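Local structure of chloroplast pentatricopeptide repeat protein 10 (Zea mays, 4M59) at residues 353-361 with 370-381. The protein binds specific single-stranded intergenic sequences of chloroplast mRNA and, as a barrier to exonucleases, protects the transcripts from decay. The protein carries 4 engineered substitutions. Sequence-based numbering, arbitrary orientation.
Sequences VTWNTMLAV and YVTRVLEGMRSS. Engineered in segment 370-381: S381 (natural residue Cys). With PO4 (phosphate ion), chain E.
M378 lays its CG over one face of the W355 indole, while the benzo end of the ring reaches the backbone of helix 370-380 at G377. CG of M378 stands 3.9 Å from the centroid of the six-membered ring, 22° off the normal, a CH-pi contact; SD lies obliquely to the five-membered ring in a Met-aromatic contact. CH2 of W355 packs against the backbone of G377, with C of G377 at 3.9 Å. The engineered S381 meets the ring edge through OG, and CG1 of V374 touches CE3 of W355 at 3.9 Å. An alanine in place of W355 would probably open a gap beside G377 and V374 and deprive M378 of the aromatic face it packs on. Further along, CD2 of L359 reaches CG1 of V374 at 3.6 Å, while its CD1 meets SD of M378 tip to tip. With CG anti to the backbone N (chi1 164°), the ring of Y370 is directed to the C-terminal part of 353-361, where OH is placed to donate to the carbonyl O of M358, although the hydroxyl's position is doubtful; CG1 of V361 packs obliquely against CE2 of Y370. F333 stacks on Y370, and L340 of helix 333-346 touches W355. The axes of 353-359 and 370-380 approach to 10.5 Å at 167°, the antiparallel helical hairpin of a pentatricopeptide repeat, predicted as the ninth in this RNA-binding superhelix.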
ATOM      1  N   VAL A 353      20.888  -1.195 -12.194  1.00 57.05           N
ATOM      2  CA  VAL A 353      19.951  -1.452 -11.124  1.00 55.49           C
ATOM      3  C   VAL A 353      20.198  -0.468 -10.022  1.00 53.83           C
ATOM      4  O   VAL A 353      19.283  -0.008  -9.374  1.00 52.96           O
ATOM      5  CB  VAL A 353      20.172  -2.837 -10.557  1.00 58.48           C
ATOM      6  CG1 VAL A 353      19.100  -3.160  -9.566  1.00 57.25           C
ATOM      7  CG2 VAL A 353      20.182  -3.849 -11.666  1.00 60.28           C
ATOM      8  N   THR A 354      21.468  -0.160  -9.824  1.00 56.45           N
ATOM      9  CA  THR A 354      21.874   0.807  -8.840  1.00 54.98           C
ATOM     10  C   THR A 354      21.285   2.149  -9.169  1.00 55.09           C
ATOM     11  O   THR A 354      20.664   2.765  -8.337  1.00 54.23           O
ATOM     12  CB  THR A 354      23.375   0.911  -8.797  1.00 58.42           C
ATOM     13  OG1 THR A 354      23.913  -0.337  -8.369  1.00 58.14           O
ATOM     14  CG2 THR A 354      23.791   1.966  -7.835  1.00 57.00           C
ATOM     15  N   TRP A 355      21.451   2.589 -10.405  1.00 54.97           N
ATOM     16  CA  TRP A 355      20.935   3.877 -10.814  1.00 55.20           C
ATOM     17  C   TRP A 355      19.427   3.956 -10.748  1.00 55.27           C
ATOM     18  O   TRP A 355      18.871   4.942 -10.297  1.00 54.54           O
ATOM     19  CB  TRP A 355      21.391   4.200 -12.221  1.00 56.80           C
ATOM     20  CG  TRP A 355      22.840   4.235 -12.347  1.00 56.46           C
ATOM     21  CD1 TRP A 355      23.594   3.465 -13.141  1.00 57.60           C
ATOM     22  CD2 TRP A 355      23.730   5.083 -11.640  1.00 54.73           C
ATOM     23  NE1 TRP A 355      24.907   3.775 -12.988  1.00 56.52           N
ATOM     24  CE2 TRP A 355      25.012   4.777 -12.068  1.00 54.84           C
ATOM     25  CE3 TRP A 355      23.566   6.079 -10.690  1.00 53.08           C
ATOM     26  CZ2 TRP A 355      26.122   5.419 -11.580  1.00 52.99           C
ATOM     27  CZ3 TRP A 355      24.665   6.712 -10.210  1.00 51.45           C
ATOM     28  CH2 TRP A 355      25.924   6.385 -10.650  1.00 51.14           C
ATOM     29  N   ASN A 356      18.773   2.920 -11.261  1.00 79.42           N
ATOM     30  CA  ASN A 356      17.319   2.877 -11.309  1.00 79.11           C
ATOM     31  C   ASN A 356      16.738   2.887  -9.906  1.00 77.50           C
ATOM     32  O   ASN A 356      15.681   3.466  -9.659  1.00 76.96           O
ATOM     33  CB  ASN A 356      16.843   1.638 -12.067  1.00 98.60           C
ATOM     34  CG  ASN A 356      15.587   1.896 -12.877  1.00 98.80           C
ATOM     35  OD1 ASN A 356      14.533   2.214 -12.326  1.00 97.55           O
ATOM     36  ND2 ASN A 356      15.695   1.758 -14.192  1.00100.55           N
ATOM     37  N   THR A 357      17.443   2.238  -8.987  1.00 55.85           N
ATOM     38  CA  THR A 357      17.048   2.216  -7.609  1.00 54.90           C
ATOM     39  C   THR A 357      17.156   3.633  -7.104  1.00 54.48           C
ATOM     40  O   THR A 357      16.282   4.114  -6.406  1.00 54.30           O
ATOM     41  CB  THR A 357      17.951   1.281  -6.816  1.00 53.86           C
ATOM     42  OG1 THR A 357      17.876  -0.030  -7.373  1.00 54.38           O
ATOM     43  CG2 THR A 357      17.522   1.203  -5.404  1.00 53.41           C
ATOM     44  N   MET A 358      18.234   4.311  -7.479  1.00 59.16           N
ATOM     45  CA  MET A 358      18.472   5.672  -7.011  1.00 58.73           C
ATOM     46  C   MET A 358      17.444   6.674  -7.529  1.00 59.01           C
ATOM     47  O   MET A 358      17.223   7.710  -6.909  1.00 58.72           O
ATOM     48  CB  MET A 358      19.888   6.123  -7.375  1.00 63.93           C
ATOM     49  CG  MET A 358      20.979   5.235  -6.805  1.00 63.35           C
ATOM     50  SD  MET A 358      22.054   6.091  -5.639  1.00 62.14           S
ATOM     51  CE  MET A 358      20.866   7.040  -4.700  1.00 62.53           C
ATOM     52  N   LEU A 359      16.812   6.374  -8.662  1.00 64.95           N
ATOM     53  CA  LEU A 359      15.854   7.298  -9.239  1.00 65.17           C
ATOM     54  C   LEU A 359      14.422   6.877  -8.981  1.00 64.93           C
ATOM     55  O   LEU A 359      13.484   7.550  -9.389  1.00 65.08           O
ATOM     56  CB  LEU A 359      16.072   7.415 -10.735  1.00 63.12           C
ATOM     57  CG  LEU A 359      17.477   7.753 -11.172  1.00 63.81           C
ATOM     58  CD1 LEU A 359      17.527   7.678 -12.650  1.00 65.76           C
ATOM     59  CD2 LEU A 359      17.816   9.122 -10.710  1.00 63.12           C
ATOM     60  N   ALA A 360      14.256   5.756  -8.304  1.00 91.07           N
ATOM     61  CA  ALA A 360      12.939   5.260  -7.988  1.00 91.15           C
ATOM     62  C   ALA A 360      12.523   5.809  -6.651  1.00 91.29           C
ATOM     63  O   ALA A 360      11.665   5.253  -5.983  1.00 91.90           O
ATOM     64  CB  ALA A 360      12.956   3.778  -7.938  1.00 77.68           C
ATOM     65  N   VAL A 361      13.178   6.890  -6.244  1.00 70.77           N
ATOM     66  CA  VAL A 361      13.001   7.450  -4.911  1.00 71.28           C
ATOM     67  C   VAL A 361      11.615   8.046  -4.705  1.00 72.26           C
ATOM     68  O   VAL A 361      10.920   8.389  -5.660  1.00 72.28           O
ATOM     69  CB  VAL A 361      14.072   8.509  -4.596  1.00 66.51           C
ATOM     70  CG1 VAL A 361      13.772   9.809  -5.323  1.00 66.34           C
ATOM     71  CG2 VAL A 361      14.174   8.733  -3.095  1.00 67.33           C
ATOM     72  N   TYR A 370      18.729  16.159  -6.007  1.00 50.38           N
ATOM     73  CA  TYR A 370      19.194  14.809  -5.814  1.00 50.24           C
ATOM     74  C   TYR A 370      19.337  14.135  -7.149  1.00 50.41           C
ATOM     75  O   TYR A 370      20.389  13.636  -7.482  1.00 50.07           O
ATOM     76  CB  TYR A 370      18.213  14.064  -4.931  1.00 51.99           C
ATOM     77  CG  TYR A 370      18.334  12.565  -4.930  1.00 51.98           C
ATOM     78  CD1 TYR A 370      19.256  11.917  -4.147  1.00 51.85           C
ATOM     79  CD2 TYR A 370      17.484  11.801  -5.683  1.00 52.18           C
ATOM     80  CE1 TYR A 370      19.336  10.561  -4.142  1.00 51.80           C
ATOM     81  CE2 TYR A 370      17.566  10.453  -5.678  1.00 52.19           C
ATOM     82  CZ  TYR A 370      18.483   9.838  -4.913  1.00 51.98           C
ATOM     83  OH  TYR A 370      18.533   8.484  -4.938  1.00 51.98           O
ATOM     84  N   VAL A 371      18.267  14.150  -7.922  1.00 48.61           N
ATOM     85  CA  VAL A 371      18.262  13.547  -9.235  1.00 49.37           C
ATOM     86  C   VAL A 371      19.341  14.126 -10.113  1.00 49.55           C
ATOM     87  O   VAL A 371      19.960  13.428 -10.892  1.00 49.98           O
ATOM     88  CB  VAL A 371      16.918  13.760  -9.904  1.00 53.77           C
ATOM     89  CG1 VAL A 371      16.879  13.070 -11.235  1.00 55.06           C
ATOM     90  CG2 VAL A 371      15.829  13.233  -9.029  1.00 53.27           C
ATOM     91  N   THR A 372      19.571  15.416  -9.978  1.00 49.83           N
ATOM     92  CA  THR A 372      20.623  16.049 -10.725  1.00 49.57           C
ATOM     93  C   THR A 372      21.944  15.515 -10.249  1.00 48.34           C
ATOM     94  O   THR A 372      22.855  15.315 -11.029  1.00 47.99           O
ATOM     95  CB  THR A 372      20.581  17.550 -10.542  1.00 49.16           C
ATOM     96  OG1 THR A 372      19.285  18.032 -10.890  1.00 50.23           O
ATOM     97  CG2 THR A 372      21.577  18.200 -11.437  1.00 48.73           C
ATOM     98  N   ARG A 373      22.043  15.261  -8.954  1.00 62.81           N
ATOM     99  CA  ARG A 373      23.289  14.795  -8.379  1.00 61.63           C
ATOM    100  C   ARG A 373      23.559  13.353  -8.731  1.00 61.66           C
ATOM    101  O   ARG A 373      24.693  12.917  -8.719  1.00 60.67           O
ATOM    102  CB  ARG A 373      23.278  14.982  -6.870  1.00 65.10           C
ATOM    103  CG  ARG A 373      24.614  15.342  -6.303  1.00 64.05           C
ATOM    104  CD  ARG A 373      25.161  16.579  -6.978  1.00 63.59           C
ATOM    105  NE  ARG A 373      24.502  17.815  -6.573  1.00 64.34           N
ATOM    106  CZ  ARG A 373      24.313  18.855  -7.377  1.00 64.46           C
ATOM    107  NH1 ARG A 373      24.706  18.811  -8.638  1.00 64.01           N
ATOM    108  NH2 ARG A 373      23.714  19.937  -6.929  1.00 65.10           N
ATOM    109  N   VAL A 374      22.505  12.617  -9.044  1.00 46.19           N
ATOM    110  CA  VAL A 374      22.615  11.237  -9.467  1.00 46.64           C
ATOM    111  C   VAL A 374      22.967  11.175 -10.924  1.00 47.52           C
ATOM    112  O   VAL A 374      23.857  10.452 -11.334  1.00 47.44           O
ATOM    113  CB  VAL A 374      21.289  10.516  -9.299  1.00 47.58           C
ATOM    114  CG1 VAL A 374      21.348   9.174  -9.934  1.00 48.41           C
ATOM    115  CG2 VAL A 374      20.948  10.377  -7.857  1.00 46.90           C
ATOM    116  N   LEU A 375      22.254  11.957 -11.708  1.00 52.97           N
ATOM    117  CA  LEU A 375      22.480  12.056 -13.126  1.00 54.22           C
ATOM    118  C   LEU A 375      23.880  12.553 -13.420  1.00 52.83           C
ATOM    119  O   LEU A 375      24.485  12.188 -14.405  1.00 53.51           O
ATOM    120  CB  LEU A 375      21.448  13.002 -13.694  1.00 53.21           C
ATOM    121  CG  LEU A 375      21.481  13.418 -15.149  1.00 54.72           C
ATOM    122  CD1 LEU A 375      21.593  12.229 -16.027  1.00 56.60           C
ATOM    123  CD2 LEU A 375      20.199  14.134 -15.415  1.00 55.96           C
ATOM    124  N   GLU A 376      24.389  13.385 -12.528  1.00 61.49           N
ATOM    125  CA  GLU A 376      25.744  13.889 -12.618  1.00 59.71           C
ATOM    126  C   GLU A 376      26.728  12.748 -12.501  1.00 59.01           C
ATOM    127  O   GLU A 376      27.819  12.799 -13.040  1.00 57.97           O
ATOM    128  CB  GLU A 376      25.978  14.885 -11.495  1.00 70.76           C
ATOM    129  CG  GLU A 376      27.103  15.856 -11.716  1.00 69.21           C
ATOM    130  CD  GLU A 376      27.470  16.581 -10.451  1.00 68.30           C
ATOM    131  OE1 GLU A 376      28.238  16.021  -9.648  1.00 67.39           O
ATOM    132  OE2 GLU A 376      26.982  17.706 -10.253  1.00 68.71           O
ATOM    133  N   GLY A 377      26.323  11.711 -11.784  1.00 59.86           N
ATOM    134  CA  GLY A 377      27.137  10.529 -11.606  1.00 59.41           C
ATOM    135  C   GLY A 377      26.927   9.500 -12.688  1.00 61.51           C
ATOM    136  O   GLY A 377      27.810   8.718 -12.981  1.00 61.30           O
ATOM    137  N   MET A 378      25.747   9.490 -13.278  1.00 67.95           N
ATOM    138  CA  MET A 378      25.486   8.602 -14.388  1.00 70.64           C
ATOM    139  C   MET A 378      26.332   9.047 -15.554  1.00 70.85           C
ATOM    140  O   MET A 378      26.904   8.238 -16.263  1.00 71.77           O
ATOM    141  CB  MET A 378      24.012   8.626 -14.765  1.00 75.89           C
ATOM    142  CG  MET A 378      23.107   8.122 -13.672  1.00 75.23           C
ATOM    143  SD  MET A 378      21.355   8.335 -13.939  1.00 76.62           S
ATOM    144  CE  MET A 378      21.066   7.088 -15.160  1.00 79.39           C
ATOM    145  N   ARG A 379      26.425  10.350 -15.723  1.00 64.62           N
ATOM    146  CA  ARG A 379      27.162  10.893 -16.834  1.00 64.39           C
ATOM    147  C   ARG A 379      28.638  10.653 -16.702  1.00 62.02           C
ATOM    148  O   ARG A 379      29.250  10.097 -17.593  1.00 62.63           O
ATOM    149  CB  ARG A 379      26.876  12.376 -16.989  1.00 63.28           C
ATOM    150  CG  ARG A 379      25.485  12.654 -17.469  1.00 65.75           C
ATOM    151  CD  ARG A 379      25.324  14.055 -17.990  1.00 65.13           C
ATOM    152  NE  ARG A 379      24.266  14.108 -18.990  1.00 67.96           N
ATOM    153  CZ  ARG A 379      23.081  14.656 -18.791  1.00 68.75           C
ATOM    154  NH1 ARG A 379      22.807  15.213 -17.638  1.00 67.09           N
ATOM    155  NH2 ARG A 379      22.178  14.648 -19.747  1.00 71.29           N
ATOM    156  N   SER A 380      29.212  11.081 -15.583  1.00 69.83           N
ATOM    157  CA  SER A 380      30.638  10.908 -15.337  1.00 67.42           C
ATOM    158  C   SER A 380      31.017   9.432 -15.301  1.00 68.03           C
ATOM    159  O   SER A 380      32.170   9.072 -15.540  1.00 67.12           O
ATOM    160  CB  SER A 380      31.043  11.591 -14.029  1.00 73.70           C
ATOM    161  OG  SER A 380      30.342  11.038 -12.929  1.00 73.97           O
ATOM    162  N   SER A 381      30.040   8.583 -14.997  1.00 94.37           N
ATOM    163  CA  SER A 381      30.268   7.148 -14.926  1.00 95.17           C
ATOM    164  C   SER A 381      30.454   6.547 -16.319  1.00 97.14           C
ATOM    165  O   SER A 381      30.485   5.328 -16.478  1.00 98.42           O
ATOM    166  CB  SER A 381      29.109   6.453 -14.208  1.00124.03           C
ATOM    167  OG  SER A 381      29.322   5.056 -14.123  1.00124.66           O
TER
HETATM  168  P   PO4 E 801      22.966  24.315  -6.735  1.00 82.86           P
HETATM  169  O1  PO4 E 801      23.606  22.948  -6.755  1.00 82.86           O
HETATM  170  O2  PO4 E 801      22.028  24.414  -5.556  1.00 82.86           O
HETATM  171  O3  PO4 E 801      24.038  25.371  -6.617  1.00 82.86           O
HETATM  172  O4  PO4 E 801      22.191  24.526  -8.014  1.00 82.86           O